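Local coordinates for protein purine nucleoside phosphorylase (Thermus thermophilus, PDB 6TK9) that probably catalyses the reversible phosphorolysis of purine nucleosides such as inosine and guanosine to the free base and pentose 1-phosphate, at residues 2-14 against 90-102. Numbering follows the deposited sequence.
Sequences LYDKIQEAVAYVR and EEVVFPVRVGFFL
A helix-helix crossing packs the N-terminal helix 4-14 against helix 94-102 of the phosphorylase-superfamily fold, with Ile6 as the knob in a hole formed by Phe94, Arg97, Val98 and Phe101. The axes of these two helical segments approach to 9.4 Å at a signed crossing angle of -64°, and the backbones come nearest at Ile6 and Val98. The isoleucine divides its branches between two rings: CG1 meets Phe94 CE1 at 3.6 Å, and with chi1 at -71° it lies beside the backbone N, which leaves CG2 anti to that N, 3.6 Å from Phe101 CD2. Phe94 drives its ring rim into the first helical turn, where Lys5 O lies at the ring edge, 3.4 Å from CZ, and Ala9 CB borders the same rim near CE2. The small Ala9 also admits Val98, Val98 CG2 standing 3.6 Å from Ala9 CB. Farther along, Val10 CG2 abuts Phe101 CB at 3.8 Å, and the side chains of Val13 and Leu102 cross at about a right angle, Val13 CG1 lying 4.0 Å from Leu102 CD2. Val13 also touches Ile44 of strand 39-45, and Val96 packs on Leu219 of helix 213-222. With Ile6 cut back to an alanine, the space between the Phe94 and Phe101 rings would probably be left unfilled and both rings freer to shift. With 672 Å² buried, the helices are held by apolar packing rather than by directional polar bonds.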
loop_
_atom_site.group_PDB
_atom_site.type_symbol
_atom_site.label_atom_id
_atom_site.label_comp_id
_atom_site.label_asym_id
_atom_site.label_seq_id
_atom_site.Cartn_x
_atom_site.Cartn_y
_atom_site.Cartn_z
ATOM N N LEU A 2 19.507 26.926 27.507
ATOM C CA LEU A 2 18.755 27.129 26.225
ATOM C C LEU A 2 17.616 28.113 26.483
ATOM O O LEU A 2 16.772 27.854 27.367
ATOM C CB LEU A 2 18.216 25.794 25.700
ATOM C CG LEU A 2 17.568 25.744 24.301
ATOM C CD1 LEU A 2 16.112 26.191 24.321
ATOM C CD2 LEU A 2 18.352 26.494 23.225
ATOM N N TYR A 3 17.585 29.188 25.710
ATOM C CA TYR A 3 16.833 30.436 25.992
ATOM C C TYR A 3 17.853 31.495 26.393
ATOM O O TYR A 3 17.859 32.531 25.739
ATOM C CB TYR A 3 15.781 30.359 27.103
ATOM C CG TYR A 3 15.049 31.671 27.263
ATOM C CD1 TYR A 3 14.070 32.048 26.358
ATOM C CD2 TYR A 3 15.385 32.579 28.256
ATOM C CE1 TYR A 3 13.417 33.267 26.448
ATOM C CE2 TYR A 3 14.747 33.806 28.362
ATOM C CZ TYR A 3 13.756 34.149 27.457
ATOM O OH TYR A 3 13.098 35.335 27.557
ATOM N N ASP A 4 18.663 31.220 27.420
ATOM C CA ASP A 4 19.787 32.097 27.847
ATOM C C ASP A 4 20.825 32.102 26.711
ATOM O O ASP A 4 21.384 33.174 26.422
ATOM C CB ASP A 4 20.313 31.706 29.234
ATOM C CG ASP A 4 19.286 31.876 30.353
ATOM O OD1 ASP A 4 18.473 32.806 30.272
ATOM O OD2 ASP A 4 19.286 31.061 31.281
ATOM N N LYS A 5 21.008 30.963 26.049
ATOM C CA LYS A 5 21.844 30.801 24.832
ATOM C C LYS A 5 21.260 31.651 23.698
ATOM O O LYS A 5 22.055 32.255 22.959
ATOM C CB LYS A 5 21.864 29.342 24.366
ATOM C CG LYS A 5 22.965 28.454 24.923
ATOM C CD LYS A 5 23.125 27.162 24.116
ATOM C CE LYS A 5 23.986 26.113 24.787
ATOM N NZ LYS A 5 23.730 24.759 24.232
ATOM N N ILE A 6 19.933 31.632 23.534
ATOM C CA ILE A 6 19.201 32.391 22.479
ATOM C C ILE A 6 19.437 33.887 22.716
ATOM O O ILE A 6 19.870 34.565 21.778
ATOM C CB ILE A 6 17.702 32.018 22.453
ATOM C CG1 ILE A 6 17.481 30.614 21.899
ATOM C CG2 ILE A 6 16.877 33.030 21.678
ATOM C CD1 ILE A 6 16.044 30.149 22.025
ATOM N N GLN A 7 19.191 34.375 23.929
ATOM C CA GLN A 7 19.376 35.803 24.298
ATOM C C GLN A 7 20.857 36.200 24.156
ATOM O O GLN A 7 21.098 37.343 23.765
ATOM C CB GLN A 7 18.814 36.078 25.696
ATOM C CG GLN A 7 17.283 36.044 25.784
ATOM C CD GLN A 7 16.550 36.927 24.795
ATOM O OE1 GLN A 7 16.887 38.093 24.585
ATOM N NE2 GLN A 7 15.523 36.371 24.171
ATOM N N GLU A 8 21.811 35.312 24.446
ATOM C CA GLU A 8 23.252 35.588 24.228
ATOM C C GLU A 8 23.416 35.942 22.753
ATOM O O GLU A 8 24.086 36.957 22.463
ATOM C CB GLU A 8 24.166 34.418 24.610
ATOM C CG GLU A 8 24.633 34.409 26.062
ATOM C CD GLU A 8 26.035 33.849 26.313
ATOM O OE1 GLU A 8 26.555 33.127 25.450
ATOM O OE2 GLU A 8 26.615 34.139 27.388
ATOM N N ALA A 9 22.785 35.164 21.869
ATOM C CA ALA A 9 22.890 35.303 20.394
ATOM C C ALA A 9 22.083 36.521 19.933
ATOM O O ALA A 9 22.608 37.311 19.157
ATOM C CB ALA A 9 22.451 34.038 19.688
ATOM N N VAL A 10 20.844 36.669 20.384
ATOM C CA VAL A 10 20.013 37.851 20.032
ATOM C C VAL A 10 20.836 39.112 20.344
ATOM O O VAL A 10 21.074 39.911 19.404
ATOM C CB VAL A 10 18.660 37.834 20.765
ATOM C CG1 VAL A 10 17.928 39.166 20.667
ATOM C CG2 VAL A 10 17.778 36.706 20.258
ATOM N N ALA A 11 21.302 39.239 21.592
ATOM C CA ALA A 11 22.107 40.372 22.116
ATOM C C ALA A 11 23.328 40.643 21.220
ATOM O O ALA A 11 23.606 41.823 20.946
ATOM C CB ALA A 11 22.521 40.100 23.544
ATOM N N TYR A 12 24.051 39.615 20.777
ATOM C CA TYR A 12 25.258 39.817 19.934
ATOM C C TYR A 12 24.842 40.486 18.618
ATOM O O TYR A 12 25.608 41.360 18.156
ATOM C CB TYR A 12 26.046 38.525 19.714
ATOM C CG TYR A 12 27.267 38.733 18.857
ATOM C CD1 TYR A 12 28.462 39.181 19.399
ATOM C CD2 TYR A 12 27.218 38.522 17.487
ATOM C CE1 TYR A 12 29.580 39.396 18.604
ATOM C CE2 TYR A 12 28.324 38.739 16.679
ATOM C CZ TYR A 12 29.510 39.192 17.235
ATOM O OH TYR A 12 30.596 39.405 16.428
ATOM N N VAL A 13 23.676 40.129 18.057
ATOM C CA VAL A 13 23.178 40.705 16.769
ATOM C C VAL A 13 22.746 42.157 17.030
ATOM O O VAL A 13 23.123 43.047 16.238
ATOM C CB VAL A 13 22.064 39.854 16.125
ATOM C CG1 VAL A 13 21.468 40.535 14.906
ATOM C CG2 VAL A 13 22.555 38.470 15.727
ATOM N N ARG A 14 22.032 42.402 18.127
ATOM C CA ARG A 14 21.639 43.762 18.585
ATOM C C ARG A 14 22.889 44.599 18.921
ATOM O O ARG A 14 22.775 45.826 18.932
ATOM C CB ARG A 14 20.654 43.665 19.755
ATOM C CG ARG A 14 19.239 43.261 19.344
ATOM C CD ARG A 14 18.318 43.062 20.548
ATOM N NE ARG A 14 16.934 42.681 20.239
ATOM C CZ ARG A 14 16.041 42.177 21.116
ATOM N NH1 ARG A 14 16.363 41.962 22.383
ATOM N NH2 ARG A 14 14.816 41.874 20.713
ATOM N N GLU A 90 18.250 19.816 17.464
ATOM C CA GLU A 90 18.241 21.074 18.252
ATOM C C GLU A 90 19.289 22.086 17.725
ATOM O O GLU A 90 18.938 23.267 17.520
ATOM C CB GLU A 90 18.471 20.702 19.712
ATOM C CG GLU A 90 18.650 21.897 20.618
ATOM C CD GLU A 90 19.479 21.565 21.836
ATOM O OE1 GLU A 90 18.949 21.725 22.940
ATOM O OE2 GLU A 90 20.644 21.130 21.664
ATOM N N GLU A 91 20.537 21.667 17.507
ATOM C CA GLU A 91 21.628 22.568 17.041
ATOM C C GLU A 91 21.235 23.154 15.683
ATOM O O GLU A 91 21.515 24.354 15.445
ATOM C CB GLU A 91 22.976 21.834 16.969
ATOM C CG GLU A 91 23.685 21.683 18.317
ATOM C CD GLU A 91 25.032 20.963 18.245
ATOM O OE1 GLU A 91 25.135 19.905 17.566
ATOM O OE2 GLU A 91 25.990 21.474 18.857
ATOM N N VAL A 92 20.600 22.333 14.838
ATOM C CA VAL A 92 20.146 22.677 13.456
ATOM C C VAL A 92 19.103 23.807 13.516
ATOM O O VAL A 92 19.040 24.604 12.559
ATOM C CB VAL A 92 19.620 21.418 12.719
ATOM C CG1 VAL A 92 18.674 21.746 11.579
ATOM C CG2 VAL A 92 20.751 20.535 12.190
ATOM N N VAL A 93 18.296 23.892 14.570
ATOM C CA VAL A 93 17.188 24.890 14.614
ATOM C C VAL A 93 17.571 26.088 15.481
ATOM O O VAL A 93 16.677 26.925 15.720
ATOM C CB VAL A 93 15.871 24.276 15.125
ATOM C CG1 VAL A 93 15.344 23.198 14.194
ATOM C CG2 VAL A 93 16.010 23.763 16.549
ATOM N N PHE A 94 18.803 26.169 15.989
ATOM C CA PHE A 94 19.220 27.330 16.814
ATOM C C PHE A 94 18.980 28.596 15.984
ATOM O O PHE A 94 18.187 29.441 16.414
ATOM C CB PHE A 94 20.626 27.172 17.399
ATOM C CG PHE A 94 20.924 28.243 18.419
ATOM C CD1 PHE A 94 20.291 28.241 19.657
ATOM C CD2 PHE A 94 21.761 29.309 18.112
ATOM C CE1 PHE A 94 20.510 29.263 20.573
ATOM C CE2 PHE A 94 21.982 30.328 19.033
ATOM C CZ PHE A 94 21.357 30.301 20.260
ATOM N N PRO A 95 19.543 28.733 14.750
ATOM C CA PRO A 95 19.351 29.938 13.940
ATOM C C PRO A 95 17.884 30.405 13.868
ATOM O O PRO A 95 17.624 31.492 14.366
ATOM C CB PRO A 95 19.935 29.566 12.565
ATOM C CG PRO A 95 20.971 28.511 12.869
ATOM C CD PRO A 95 20.409 27.757 14.064
ATOM N N VAL A 96 16.961 29.620 13.300
ATOM C CA VAL A 96 15.539 30.063 13.148
ATOM C C VAL A 96 14.932 30.414 14.518
ATOM O O VAL A 96 14.034 31.263 14.549
ATOM C CB VAL A 96 14.655 29.053 12.392
ATOM C CG1 VAL A 96 15.142 28.862 10.966
ATOM C CG2 VAL A 96 14.535 27.719 13.113
ATOM N N ARG A 97 15.388 29.814 15.615
ATOM C CA ARG A 97 14.886 30.173 16.971
ATOM C C ARG A 97 15.327 31.615 17.295
ATOM O O ARG A 97 14.445 32.420 17.654
ATOM C CB ARG A 97 15.337 29.153 18.030
ATOM C CG ARG A 97 14.583 27.824 17.987
ATOM C CD ARG A 97 15.201 26.720 18.839
ATOM N NE ARG A 97 14.216 25.788 19.371
ATOM C CZ ARG A 97 14.478 24.665 20.052
ATOM N NH1 ARG A 97 15.723 24.298 20.309
ATOM N NH2 ARG A 97 13.474 23.916 20.487
ATOM N N VAL A 98 16.625 31.931 17.153
ATOM C CA VAL A 98 17.189 33.315 17.275
ATOM C C VAL A 98 16.457 34.240 16.295
ATOM O O VAL A 98 16.045 35.349 16.696
ATOM C CB VAL A 98 18.711 33.337 17.031
ATOM C CG1 VAL A 98 19.246 34.747 16.849
ATOM C CG2 VAL A 98 19.452 32.638 18.152
ATOM N N GLY A 99 16.266 33.780 15.062
ATOM C CA GLY A 99 15.505 34.529 14.049
ATOM C C GLY A 99 14.160 34.964 14.592
ATOM O O GLY A 99 13.741 36.103 14.336
ATOM N N PHE A 100 13.468 34.067 15.285
ATOM C CA PHE A 100 12.100 34.328 15.798
ATOM C C PHE A 100 12.176 35.436 16.852
ATOM O O PHE A 100 11.301 36.302 16.878
ATOM C CB PHE A 100 11.466 33.049 16.348
ATOM C CG PHE A 100 10.082 33.245 16.905
ATOM C CD1 PHE A 100 8.981 33.301 16.065
ATOM C CD2 PHE A 100 9.884 33.363 18.269
ATOM C CE1 PHE A 100 7.703 33.466 16.577
ATOM C CE2 PHE A 100 8.611 33.548 18.782
ATOM C CZ PHE A 100 7.526 33.611 17.936
ATOM N N PHE A 101 13.211 35.396 17.684
ATOM C CA PHE A 101 13.333 36.233 18.900
ATOM C C PHE A 101 13.927 37.586 18.534
ATOM O O PHE A 101 13.843 38.475 19.391
ATOM C CB PHE A 101 14.147 35.515 19.973
ATOM C CG PHE A 101 13.314 34.575 20.797
ATOM C CD1 PHE A 101 12.365 35.073 21.682
ATOM C CD2 PHE A 101 13.460 33.200 20.672
ATOM C CE1 PHE A 101 11.578 34.213 22.434
ATOM C CE2 PHE A 101 12.676 32.340 21.426
ATOM C CZ PHE A 101 11.736 32.847 22.302
ATOM N N LEU A 102 14.501 37.705 17.330
ATOM C CA LEU A 102 14.865 38.991 16.673
ATOM C C LEU A 102 13.595 39.695 16.168
ATOM O O LEU A 102 13.633 40.945 16.033
ATOM C CB LEU A 102 15.816 38.732 15.503
ATOM C CG LEU A 102 17.265 38.446 15.873
ATOM C CD1 LEU A 102 18.043 37.947 14.666
ATOM C CD2 LEU A 102 17.935 39.677 16.464
#